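Local coordinates for (S)-ureidoglycine--glyoxylate transaminase (Bacillus subtilis, PDB 3ISL), which transfers an amino group from (S)-ureidoglycine to glyoxylate in purine catabolism, using pyridoxal 5'-phosphate and yielding oxalurate and glycine, at residues R312-D317 with V324-I329. Sequence-based numbering, arbitrary orientation.
Sequences RLFGDD and VTCVEI
Arg312 and Glu328 are joined through their backbones. The amide N of Glu328 donates to Arg312 O at 2.8 Å, and the bond is almost straight at 172°. Two residues along, Phe314 N donates to Cys326 O at 2.9 Å. This second bond is more bent, and the donor sits above the carbonyl plane. Cys326 O also receives the CA-H of Leu313, with CA and O 3.2 Å apart. A water continues the pairing by accepting from Arg312 N and donating to Glu328 O. Between the two direct bonds, Leu313 and Val327 form a single antiparallel bridge, a non-hydrogen-bonded pair. The bridge lays 312-314 along one edge of strand 324-328. The other edge pairs with strand 361-365, where the backbones of Thr325 and Val327 hydrogen-bond to those of Ile364 and Trp362. This is the smaller C-terminal part of a fold-type I aminotransferase, apart from the seven-stranded sheet. Leu313 carries CG anti to its carbonyl carbon (chi1 -58°), and its CD2 meets the CG2 methyl of Thr325 at 3.5 Å. Helix 288-308 adds Ile306 and Leu302 here. Thr325 OG1 is hydrogen-bonded to Lys320 NZ. Phe314 touches Cys326 CB to CB at 3.9 Å, with its ring edge turned to that carbon. The extended Glu328 chain crosses 312-314, placing OE1 3.6 Å from Phe314 CA. Its OE2 lies 5.8 Å from Arg312 NE, too far for a salt bridge. With an alanine here the chain beyond CB is gone, which is likely to uncover Phe314 CA and CB and leave the Arg312 guanidinium without this nearby opposite charge.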
ATOM      1  N   ARG A 312      37.744  -4.985   5.477  1.00 26.42           N
ATOM      2  CA  ARG A 312      37.504  -4.072   6.613  1.00 28.18           C
ATOM      3  C   ARG A 312      36.063  -3.551   6.646  1.00 28.15           C
ATOM      4  O   ARG A 312      35.431  -3.385   5.596  1.00 29.23           O
ATOM      5  CB  ARG A 312      38.454  -2.879   6.564  1.00 28.35           C
ATOM      6  CG  ARG A 312      39.771  -3.129   5.806  1.00 32.62           C
ATOM      7  CD  ARG A 312      40.944  -2.499   6.491  1.00 41.49           C
ATOM      8  NE  ARG A 312      41.665  -3.526   7.239  1.00 47.24           N
ATOM      9  CZ  ARG A 312      42.532  -3.295   8.226  1.00 50.72           C
ATOM     10  NH1 ARG A 312      42.832  -2.048   8.617  1.00 50.33           N
ATOM     11  NH2 ARG A 312      43.110  -4.331   8.825  1.00 51.23           N
ATOM     12  N   LEU A 313      35.546  -3.277   7.834  1.00 28.26           N
ATOM     13  CA  LEU A 313      34.236  -2.632   7.945  1.00 28.95           C
ATOM     14  C   LEU A 313      34.358  -1.099   7.918  1.00 28.39           C
ATOM     15  O   LEU A 313      35.304  -0.536   8.452  1.00 28.40           O
ATOM     16  CB  LEU A 313      33.520  -3.100   9.220  1.00 30.26           C
ATOM     17  CG  LEU A 313      33.299  -4.624   9.315  1.00 32.65           C
ATOM     18  CD1 LEU A 313      32.462  -4.982  10.566  1.00 32.61           C
ATOM     19  CD2 LEU A 313      32.639  -5.166   8.051  1.00 32.70           C
ATOM     20  N   PHE A 314      33.399  -0.445   7.276  1.00 28.09           N
ATOM     21  CA  PHE A 314      33.222   0.993   7.385  1.00 28.27           C
ATOM     22  C   PHE A 314      32.563   1.364   8.712  1.00 28.95           C
ATOM     23  O   PHE A 314      31.706   0.609   9.242  1.00 26.25           O
ATOM     24  CB  PHE A 314      32.314   1.461   6.242  1.00 28.56           C
ATOM     25  CG  PHE A 314      31.797   2.883   6.374  1.00 27.95           C
ATOM     26  CD1 PHE A 314      32.623   3.959   6.102  1.00 29.57           C
ATOM     27  CD2 PHE A 314      30.477   3.125   6.735  1.00 28.26           C
ATOM     28  CE1 PHE A 314      32.145   5.304   6.214  1.00 31.35           C
ATOM     29  CE2 PHE A 314      29.976   4.444   6.831  1.00 32.63           C
ATOM     30  CZ  PHE A 314      30.795   5.527   6.581  1.00 30.59           C
ATOM     31  N   GLY A 315      32.955   2.527   9.246  1.00 28.46           N
ATOM     32  CA  GLY A 315      32.075   3.194  10.196  1.00 30.74           C
ATOM     33  C   GLY A 315      32.465   3.028  11.650  1.00 31.83           C
ATOM     34  O   GLY A 315      33.342   2.203  11.974  1.00 31.53           O
ATOM     35  N   ASP A 316      31.822   3.841  12.508  1.00 32.37           N
ATOM     36  CA  ASP A 316      32.103   3.916  13.949  1.00 33.77           C
ATOM     37  C   ASP A 316      31.614   2.609  14.572  1.00 33.89           C
ATOM     38  O   ASP A 316      30.403   2.354  14.615  1.00 33.05           O
ATOM     39  CB  ASP A 316      31.328   5.088  14.561  1.00 33.64           C
ATOM     40  CG  ASP A 316      31.870   5.542  15.898  1.00 37.01           C
ATOM     41  OD1 ASP A 316      32.011   4.728  16.847  1.00 38.34           O
ATOM     42  OD2 ASP A 316      32.127   6.762  16.009  1.00 40.16           O
ATOM     43  N   ASP A 317      32.572   1.811  15.062  1.00 34.56           N
ATOM     44  CA  ASP A 317      32.282   0.526  15.705  1.00 34.66           C
ATOM     45  C   ASP A 317      31.411   0.678  16.976  1.00 33.05           C
ATOM     46  O   ASP A 317      30.713  -0.240  17.346  1.00 35.42           O
ATOM     47  CB  ASP A 317      33.578  -0.295  15.971  1.00 34.47           C
ATOM     48  CG  ASP A 317      34.531   0.365  16.986  1.00 40.01           C
ATOM     49  OD1 ASP A 317      34.113   1.121  17.911  1.00 42.37           O
ATOM     50  OD2 ASP A 317      35.760   0.116  16.866  1.00 44.23           O
ATOM     51  N   VAL A 324      23.054  -4.635   9.836  1.00 25.32           N
ATOM     52  CA  VAL A 324      23.653  -4.258   8.568  1.00 24.15           C
ATOM     53  C   VAL A 324      25.118  -4.248   8.852  1.00 25.26           C
ATOM     54  O   VAL A 324      25.533  -3.849   9.930  1.00 24.81           O
ATOM     55  CB  VAL A 324      23.163  -2.830   8.128  1.00 25.81           C
ATOM     56  CG1 VAL A 324      23.919  -2.318   6.934  1.00 26.50           C
ATOM     57  CG2 VAL A 324      21.647  -2.867   7.779  1.00 22.46           C
ATOM     58  N   THR A 325      25.898  -4.641   7.853  1.00 24.39           N
ATOM     59  CA  THR A 325      27.332  -4.706   7.967  1.00 24.06           C
ATOM     60  C   THR A 325      27.899  -4.083   6.710  1.00 23.08           C
ATOM     61  O   THR A 325      27.570  -4.527   5.605  1.00 22.74           O
ATOM     62  CB  THR A 325      27.738  -6.191   8.086  1.00 23.82           C
ATOM     63  OG1 THR A 325      27.293  -6.599   9.361  1.00 23.49           O
ATOM     64  CG2 THR A 325      29.329  -6.376   8.014  1.00 23.81           C
ATOM     65  N   CYS A 326      28.656  -3.009   6.877  1.00 23.16           N
ATOM     66  CA  CYS A 326      29.143  -2.195   5.761  1.00 24.65           C
ATOM     67  C   CYS A 326      30.578  -2.616   5.505  1.00 24.50           C
ATOM     68  O   CYS A 326      31.459  -2.388   6.350  1.00 24.29           O
ATOM     69  CB  CYS A 326      29.100  -0.679   6.111  1.00 25.65           C
ATOM     70  SG  CYS A 326      27.471  -0.088   6.529  1.00 26.43           S
ATOM     71  N   VAL A 327      30.809  -3.226   4.342  1.00 24.62           N
ATOM     72  CA  VAL A 327      32.105  -3.786   4.022  1.00 23.63           C
ATOM     73  C   VAL A 327      32.776  -2.845   3.048  1.00 24.99           C
ATOM     74  O   VAL A 327      32.175  -2.479   2.038  1.00 24.56           O
ATOM     75  CB  VAL A 327      31.979  -5.188   3.400  1.00 23.84           C
ATOM     76  CG1 VAL A 327      33.392  -5.803   3.039  1.00 23.36           C
ATOM     77  CG2 VAL A 327      31.166  -6.118   4.322  1.00 24.70           C
ATOM     78  N   GLU A 328      34.032  -2.482   3.342  1.00 25.07           N
ATOM     79  CA  GLU A 328      34.795  -1.558   2.507  1.00 26.23           C
ATOM     80  C   GLU A 328      35.210  -2.269   1.227  1.00 26.34           C
ATOM     81  O   GLU A 328      35.785  -3.372   1.278  1.00 25.74           O
ATOM     82  CB  GLU A 328      36.008  -0.947   3.279  1.00 26.79           C
ATOM     83  CG  GLU A 328      35.590   0.228   4.205  1.00 28.64           C
ATOM     84  CD  GLU A 328      36.695   0.821   5.104  1.00 34.39           C
ATOM     85  OE1 GLU A 328      36.379   1.828   5.805  1.00 34.99           O
ATOM     86  OE2 GLU A 328      37.852   0.309   5.110  1.00 32.59           O
ATOM     87  N   ILE A 329      34.885  -1.642   0.092  1.00 25.90           N
ATOM     88  CA  ILE A 329      35.340  -2.079  -1.220  1.00 26.09           C
ATOM     89  C   ILE A 329      36.832  -1.760  -1.363  1.00 26.16           C
ATOM     90  O   ILE A 329      37.256  -0.615  -1.329  1.00 26.16           O
ATOM     91  CB  ILE A 329      34.512  -1.430  -2.376  1.00 25.88           C
ATOM     92  CG1 ILE A 329      33.011  -1.792  -2.218  1.00 24.96           C
ATOM     93  CG2 ILE A 329      35.076  -1.840  -3.772  1.00 25.70           C
ATOM     94  CD1 ILE A 329      32.042  -0.898  -3.022  1.00 18.22           C
TER
HETATM   95  O   HOH W   1      37.927  -4.148   2.920  1.00 21.99           O